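Local coordinates for protein CurF (Lyngbya majuscula, PDB 2Q35) that probably catalyses, through its ECH2 crotonase-fold domain, the decarboxylation step of polyketide chain beta-branching, at residues V4-M18 with L35-K49. The protein carries 1 engineered substitution. Sequence-based numbering, arbitrary orientation.
Sequences VQLTELGNGVVQITM and LRHCFSVVAQNQQYK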
loop_
_atom_site.group_PDB
_atom_site.type_symbol
_atom_site.label_atom_id
_atom_site.label_comp_id
_atom_site.label_asym_id
_atom_site.label_seq_id
_atom_site.Cartn_x
_atom_site.Cartn_y
_atom_site.Cartn_z
ATOM N N VAL A 4 -24.037 -6.475 25.292
ATOM C CA VAL A 4 -23.632 -6.925 23.944
ATOM C C VAL A 4 -24.628 -7.993 23.528
ATOM O O VAL A 4 -24.855 -8.952 24.278
ATOM C CB VAL A 4 -22.177 -7.486 23.872
ATOM C CG1 VAL A 4 -21.784 -7.772 22.414
ATOM C CG2 VAL A 4 -21.182 -6.504 24.501
ATOM N N GLN A 5 -25.263 -7.781 22.371
ATOM C CA GLN A 5 -26.357 -8.628 21.896
ATOM C C GLN A 5 -26.107 -9.129 20.487
ATOM O O GLN A 5 -25.661 -8.379 19.604
ATOM C CB GLN A 5 -27.688 -7.860 21.927
ATOM C CG GLN A 5 -28.136 -7.454 23.347
ATOM C CD GLN A 5 -28.815 -8.591 24.074
ATOM O OE1 GLN A 5 -29.443 -9.456 23.449
ATOM N NE2 GLN A 5 -28.697 -8.603 25.398
ATOM N N LEU A 6 -26.457 -10.394 20.274
ATOM C CA LEU A 6 -26.319 -11.039 18.974
ATOM C C LEU A 6 -27.695 -11.201 18.351
ATOM O O LEU A 6 -28.633 -11.708 19.004
ATOM C CB LEU A 6 -25.638 -12.407 19.151
ATOM C CG LEU A 6 -25.586 -13.347 17.956
ATOM C CD1 LEU A 6 -24.617 -12.858 16.957
ATOM C CD2 LEU A 6 -25.139 -14.713 18.445
ATOM N N THR A 7 -27.837 -10.722 17.113
ATOM C CA THR A 7 -29.062 -10.928 16.349
ATOM C C THR A 7 -28.775 -11.532 14.973
ATOM O O THR A 7 -27.680 -11.350 14.410
ATOM C CB THR A 7 -29.845 -9.604 16.154
ATOM O OG1 THR A 7 -28.962 -8.608 15.608
ATOM C CG2 THR A 7 -30.441 -9.128 17.503
ATOM N N GLU A 8 -29.766 -12.251 14.436
ATOM C CA GLU A 8 -29.675 -12.901 13.125
ATOM C C GLU A 8 -30.270 -12.025 12.047
ATOM O O GLU A 8 -31.409 -11.538 12.189
ATOM C CB GLU A 8 -30.396 -14.245 13.142
ATOM C CG GLU A 8 -29.627 -15.314 13.941
ATOM C CD GLU A 8 -30.399 -16.610 14.109
ATOM O OE1 GLU A 8 -31.582 -16.651 13.688
ATOM O OE2 GLU A 8 -29.804 -17.580 14.642
ATOM N N LEU A 9 -29.513 -11.853 10.969
ATOM C CA LEU A 9 -29.955 -11.025 9.841
ATOM C C LEU A 9 -30.397 -11.836 8.628
ATOM O O LEU A 9 -30.942 -11.245 7.660
ATOM C CB LEU A 9 -28.847 -10.054 9.434
ATOM C CG LEU A 9 -28.339 -9.146 10.552
ATOM C CD1 LEU A 9 -27.323 -8.181 9.994
ATOM C CD2 LEU A 9 -29.482 -8.454 11.279
ATOM N N GLY A 10 -30.205 -13.163 8.683
ATOM C CA GLY A 10 -30.593 -14.043 7.578
ATOM C C GLY A 10 -29.408 -14.487 6.729
ATOM O O GLY A 10 -28.429 -13.748 6.606
ATOM N N ASN A 11 -29.543 -15.674 6.121
ATOM C CA ASN A 11 -28.538 -16.230 5.208
ATOM C C ASN A 11 -27.177 -16.397 5.856
ATOM O O ASN A 11 -26.156 -16.415 5.163
ATOM C CB ASN A 11 -28.427 -15.347 3.972
ATOM C CG ASN A 11 -29.782 -15.107 3.337
ATOM O OD1 ASN A 11 -30.547 -16.057 3.148
ATOM N ND2 ASN A 11 -30.092 -13.843 3.019
ATOM N N GLY A 12 -27.175 -16.540 7.181
ATOM C CA GLY A 12 -25.917 -16.761 7.904
ATOM C C GLY A 12 -25.190 -15.491 8.327
ATOM O O GLY A 12 -24.106 -15.545 8.890
ATOM N N VAL A 13 -25.774 -14.320 8.055
ATOM C CA VAL A 13 -25.174 -13.056 8.512
ATOM C C VAL A 13 -25.736 -12.740 9.898
ATOM O O VAL A 13 -26.973 -12.803 10.127
ATOM C CB VAL A 13 -25.492 -11.880 7.526
ATOM C CG1 VAL A 13 -24.838 -10.600 7.975
ATOM C CG2 VAL A 13 -24.991 -12.215 6.139
ATOM N N VAL A 14 -24.855 -12.390 10.824
ATOM C CA VAL A 14 -25.297 -12.029 12.187
ATOM C C VAL A 14 -24.713 -10.698 12.618
ATOM O O VAL A 14 -23.724 -10.247 12.062
ATOM C CB VAL A 14 -25.004 -13.142 13.238
ATOM C CG1 VAL A 14 -25.604 -14.445 12.781
ATOM C CG2 VAL A 14 -23.521 -13.257 13.473
ATOM N N GLN A 15 -25.363 -10.055 13.576
ATOM C CA GLN A 15 -24.903 -8.774 14.051
ATOM C C GLN A 15 -24.625 -8.847 15.542
ATOM O O GLN A 15 -25.466 -9.314 16.313
ATOM C CB GLN A 15 -25.970 -7.698 13.724
ATOM C CG GLN A 15 -25.556 -6.270 14.117
ATOM C CD GLN A 15 -26.637 -5.248 13.757
ATOM O OE1 GLN A 15 -27.187 -5.311 12.666
ATOM N NE2 GLN A 15 -26.969 -4.349 14.690
ATOM N N ILE A 16 -23.438 -8.376 15.942
ATOM C CA ILE A 16 -23.086 -8.235 17.364
ATOM C C ILE A 16 -23.037 -6.749 17.655
ATOM O O ILE A 16 -22.244 -6.022 17.051
ATOM C CB ILE A 16 -21.730 -8.885 17.678
ATOM C CG1 ILE A 16 -21.833 -10.416 17.495
ATOM C CG2 ILE A 16 -21.280 -8.529 19.101
ATOM C CD1 ILE A 16 -20.478 -11.220 17.691
ATOM N N THR A 17 -23.903 -6.303 18.560
ATOM C CA THR A 17 -24.116 -4.890 18.802
ATOM C C THR A 17 -23.684 -4.570 20.199
ATOM O O THR A 17 -24.214 -5.137 21.152
ATOM C CB THR A 17 -25.626 -4.534 18.652
ATOM O OG1 THR A 17 -26.055 -4.951 17.354
ATOM C CG2 THR A 17 -25.869 -3.039 18.804
ATOM N N MET A 18 -22.739 -3.644 20.309
ATOM C CA MET A 18 -22.253 -3.156 21.608
ATOM C C MET A 18 -23.067 -1.962 22.054
ATOM O O MET A 18 -23.164 -0.969 21.329
ATOM C CB MET A 18 -20.769 -2.733 21.528
ATOM C CG MET A 18 -19.807 -3.879 21.214
ATOM S SD MET A 18 -18.120 -3.333 20.889
ATOM C CE MET A 18 -18.301 -2.426 19.355
ATOM N N LEU A 35 -18.672 -9.347 24.645
ATOM C CA LEU A 35 -18.006 -9.718 23.391
ATOM C C LEU A 35 -17.527 -11.176 23.419
ATOM O O LEU A 35 -17.759 -11.910 22.446
ATOM C CB LEU A 35 -16.835 -8.768 23.082
ATOM C CG LEU A 35 -17.190 -7.375 22.602
ATOM C CD1 LEU A 35 -15.916 -6.538 22.615
ATOM C CD2 LEU A 35 -17.831 -7.423 21.158
ATOM N N ARG A 36 -16.899 -11.596 24.525
ATOM C CA ARG A 36 -16.489 -12.993 24.647
ATOM C C ARG A 36 -17.692 -13.936 24.465
ATOM O O ARG A 36 -17.650 -14.873 23.660
ATOM C CB ARG A 36 -15.762 -13.256 25.975
ATOM C CG ARG A 36 -15.195 -14.673 26.027
ATOM C CD ARG A 36 -15.146 -15.308 27.448
ATOM N NE ARG A 36 -16.437 -15.240 28.146
ATOM C CZ ARG A 36 -17.497 -16.014 27.896
ATOM N NH1 ARG A 36 -17.470 -16.968 26.953
ATOM N NH2 ARG A 36 -18.606 -15.813 28.594
ATOM N N HIS A 37 -18.770 -13.652 25.187
ATOM C CA HIS A 37 -19.962 -14.469 25.092
ATOM C C HIS A 37 -20.538 -14.515 23.689
ATOM O O HIS A 37 -20.823 -15.577 23.145
ATOM C CB HIS A 37 -21.035 -14.002 26.070
ATOM C CG HIS A 37 -22.299 -14.788 25.955
ATOM N ND1 HIS A 37 -22.402 -16.111 26.351
ATOM C CD2 HIS A 37 -23.496 -14.462 25.416
ATOM C CE1 HIS A 37 -23.625 -16.545 26.102
ATOM N NE2 HIS A 37 -24.308 -15.568 25.532
ATOM N N CYS A 38 -20.726 -13.358 23.079
ATOM C CA CYS A 38 -21.356 -13.388 21.762
ATOM C C CYS A 38 -20.491 -14.075 20.710
ATOM O O CYS A 38 -21.016 -14.802 19.875
ATOM C CB CYS A 38 -21.739 -11.998 21.303
ATOM S SG CYS A 38 -23.144 -11.321 22.248
ATOM N N PHE A 39 -19.167 -13.892 20.787
ATOM C CA PHE A 39 -18.277 -14.602 19.850
ATOM C C PHE A 39 -18.232 -16.116 20.107
ATOM O O PHE A 39 -18.078 -16.882 19.156
ATOM C CB PHE A 39 -16.886 -13.976 19.788
ATOM C CG PHE A 39 -16.819 -12.789 18.851
ATOM C CD1 PHE A 39 -16.741 -12.986 17.471
ATOM C CD2 PHE A 39 -16.806 -11.486 19.336
ATOM C CE1 PHE A 39 -16.678 -11.887 16.565
ATOM C CE2 PHE A 39 -16.752 -10.380 18.446
ATOM C CZ PHE A 39 -16.682 -10.581 17.065
ATOM N N SER A 40 -18.433 -16.530 21.362
ATOM C CA SER A 40 -18.619 -17.954 21.708
ATOM C C SER A 40 -19.872 -18.508 21.045
ATOM O O SER A 40 -19.865 -19.557 20.420
ATOM C CB SER A 40 -18.728 -18.155 23.224
ATOM O OG SER A 40 -18.958 -19.530 23.532
ATOM N N VAL A 41 -20.973 -17.778 21.169
ATOM C CA VAL A 41 -22.212 -18.187 20.512
ATOM C C VAL A 41 -22.011 -18.335 18.997
ATOM O O VAL A 41 -22.455 -19.323 18.395
ATOM C CB VAL A 41 -23.349 -17.203 20.861
ATOM C CG1 VAL A 41 -24.607 -17.489 20.031
ATOM C CG2 VAL A 41 -23.674 -17.344 22.328
ATOM N N VAL A 42 -21.335 -17.364 18.387
ATOM C CA VAL A 42 -21.026 -17.441 16.957
ATOM C C VAL A 42 -20.224 -18.705 16.646
ATOM O O VAL A 42 -20.563 -19.443 15.720
ATOM C CB VAL A 42 -20.261 -16.192 16.510
ATOM C CG1 VAL A 42 -19.681 -16.372 15.098
ATOM C CG2 VAL A 42 -21.238 -15.007 16.522
ATOM N N ALA A 43 -19.180 -18.968 17.431
ATOM C CA ALA A 43 -18.302 -20.116 17.144
ATOM C C ALA A 43 -19.073 -21.437 17.148
ATOM O O ALA A 43 -18.696 -22.405 16.469
ATOM C CB ALA A 43 -17.156 -20.164 18.126
ATOM N N GLN A 44 -20.150 -21.473 17.919
ATOM C CA GLN A 44 -20.929 -22.689 18.111
ATOM C C GLN A 44 -22.044 -22.914 17.105
ATOM O O GLN A 44 -22.619 -24.003 17.056
ATOM C CB GLN A 44 -21.523 -22.677 19.509
ATOM C CG GLN A 44 -20.464 -22.685 20.584
ATOM C CD GLN A 44 -21.040 -22.473 21.962
ATOM O OE1 GLN A 44 -22.150 -21.937 22.126
ATOM N NE2 GLN A 44 -20.290 -22.890 22.970
ATOM N N ASN A 45 -22.393 -21.888 16.337
ATOM C CA ASN A 45 -23.451 -22.042 15.354
ATOM C C ASN A 45 -22.846 -22.141 13.962
ATOM O O ASN A 45 -22.422 -21.126 13.393
ATOM C CB ASN A 45 -24.466 -20.894 15.411
ATOM C CG ASN A 45 -25.744 -21.217 14.623
ATOM O OD1 ASN A 45 -25.724 -21.977 13.619
ATOM N ND2 ASN A 45 -26.874 -20.692 15.101
ATOM N N GLN A 46 -22.816 -23.368 13.434
ATOM C CA GLN A 46 -22.231 -23.690 12.135
ATOM C C GLN A 46 -22.931 -23.004 10.974
ATOM O O GLN A 46 -22.399 -22.931 9.871
ATOM C CB GLN A 46 -22.288 -25.203 11.910
ATOM C CG GLN A 46 -21.322 -25.976 12.776
ATOM C CD GLN A 46 -19.893 -25.862 12.273
ATOM O OE1 GLN A 46 -19.570 -26.321 11.168
ATOM N NE2 GLN A 46 -19.032 -25.250 13.073
ATOM N N GLN A 47 -24.129 -22.516 11.215
ATOM C CA GLN A 47 -24.874 -21.863 10.136
ATOM C C GLN A 47 -24.417 -20.421 9.907
ATOM O O GLN A 47 -24.740 -19.830 8.859
ATOM C CB GLN A 47 -26.370 -21.892 10.434
ATOM C CG GLN A 47 -26.917 -23.316 10.630
ATOM C CD GLN A 47 -26.789 -24.210 9.390
ATOM O OE1 GLN A 47 -27.215 -23.842 8.290
ATOM N NE2 GLN A 47 -26.211 -25.398 9.574
ATOM N N TYR A 48 -23.699 -19.847 10.876
ATOM C CA TYR A 48 -23.255 -18.463 10.742
ATOM C C TYR A 48 -22.044 -18.345 9.838
ATOM O O TYR A 48 -21.094 -19.160 9.937
ATOM C CB TYR A 48 -22.971 -17.827 12.100
ATOM C CG TYR A 48 -24.154 -17.753 13.029
ATOM C CD1 TYR A 48 -25.467 -17.902 12.560
ATOM C CD2 TYR A 48 -23.968 -17.456 14.378
ATOM C CE1 TYR A 48 -26.572 -17.790 13.444
ATOM C CE2 TYR A 48 -25.042 -17.321 15.243
ATOM C CZ TYR A 48 -26.335 -17.508 14.788
ATOM O OH TYR A 48 -27.395 -17.393 15.662
ATOM N N LYS A 49 -22.067 -17.327 8.966
ATOM C CA LYS A 49 -21.036 -17.149 7.951
ATOM C C LYS A 49 -20.324 -15.795 7.992
ATOM O O LYS A 49 -19.189 -15.689 7.521
ATOM C CB LYS A 49 -21.602 -17.328 6.521
ATOM C CG LYS A 49 -22.147 -18.688 6.197
ATOM C CD LYS A 49 -22.625 -18.592 4.764
ATOM C CE LYS A 49 -22.994 -19.901 4.171
ATOM N NZ LYS A 49 -23.512 -19.661 2.812
HETATM O O HOH W 1 -26.011 -18.295 3.116
#
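With CG trans to its carbonyl carbon (chi1 -61°), Y48 presents a ring face to V14, whose chi1 of -54° sets CG1 over the centre of the phenol ring. V14 CG1 sits 3.4 Å from the centroid of the Y48 ring, almost on the normal, a CH-pi contact; CB of N45 covers the opposite face near its rim. At the ring edge, Y48 OH donates to E8 OE2 over 2.6 Å; OE2 accepts through its anti lone pair, and the carboxylate plane is turned nearly perpendicular to the ring. A leucine in place of Y48 would probably leave E8 without this donor and V14 CG1 without the flat surface it rests on.

A second CH-pi contact lies further along the hairpin, where I16 CD1 stands over the centre of the F39 ring, 3.8 Å from its centroid. I16 CD1 also touches CB of C38, whose SG packs 3.8 Å from V4 CG1. The two methyls of L6 divide between neighbouring helix residues, CD1 against V42 CG2 and CD2 on V41 CG1 at 3.2 Å, tighter than usual van der Waals contact. At the hairpin turn, K49 N gives G12 O a nearly straight 2.7 Å bond, and G12 CA lies 3.4 Å from Q47 O. A water joins N11 O to K49 NZ, which also binds the carbonyls of A193 and S195.

The contact seats the beta-hairpin 4-18 on helix 29-44, the crossover of the beta-alpha-beta unit 13-18, 29-44, 50-54 of the crotonase fold. Strand 4-10 is outermost in the sheet within this chain; strand 13-18 pairs in parallel with strand 50-54, and helix 178-192 touches V13 and Q15 from beyond the sheet.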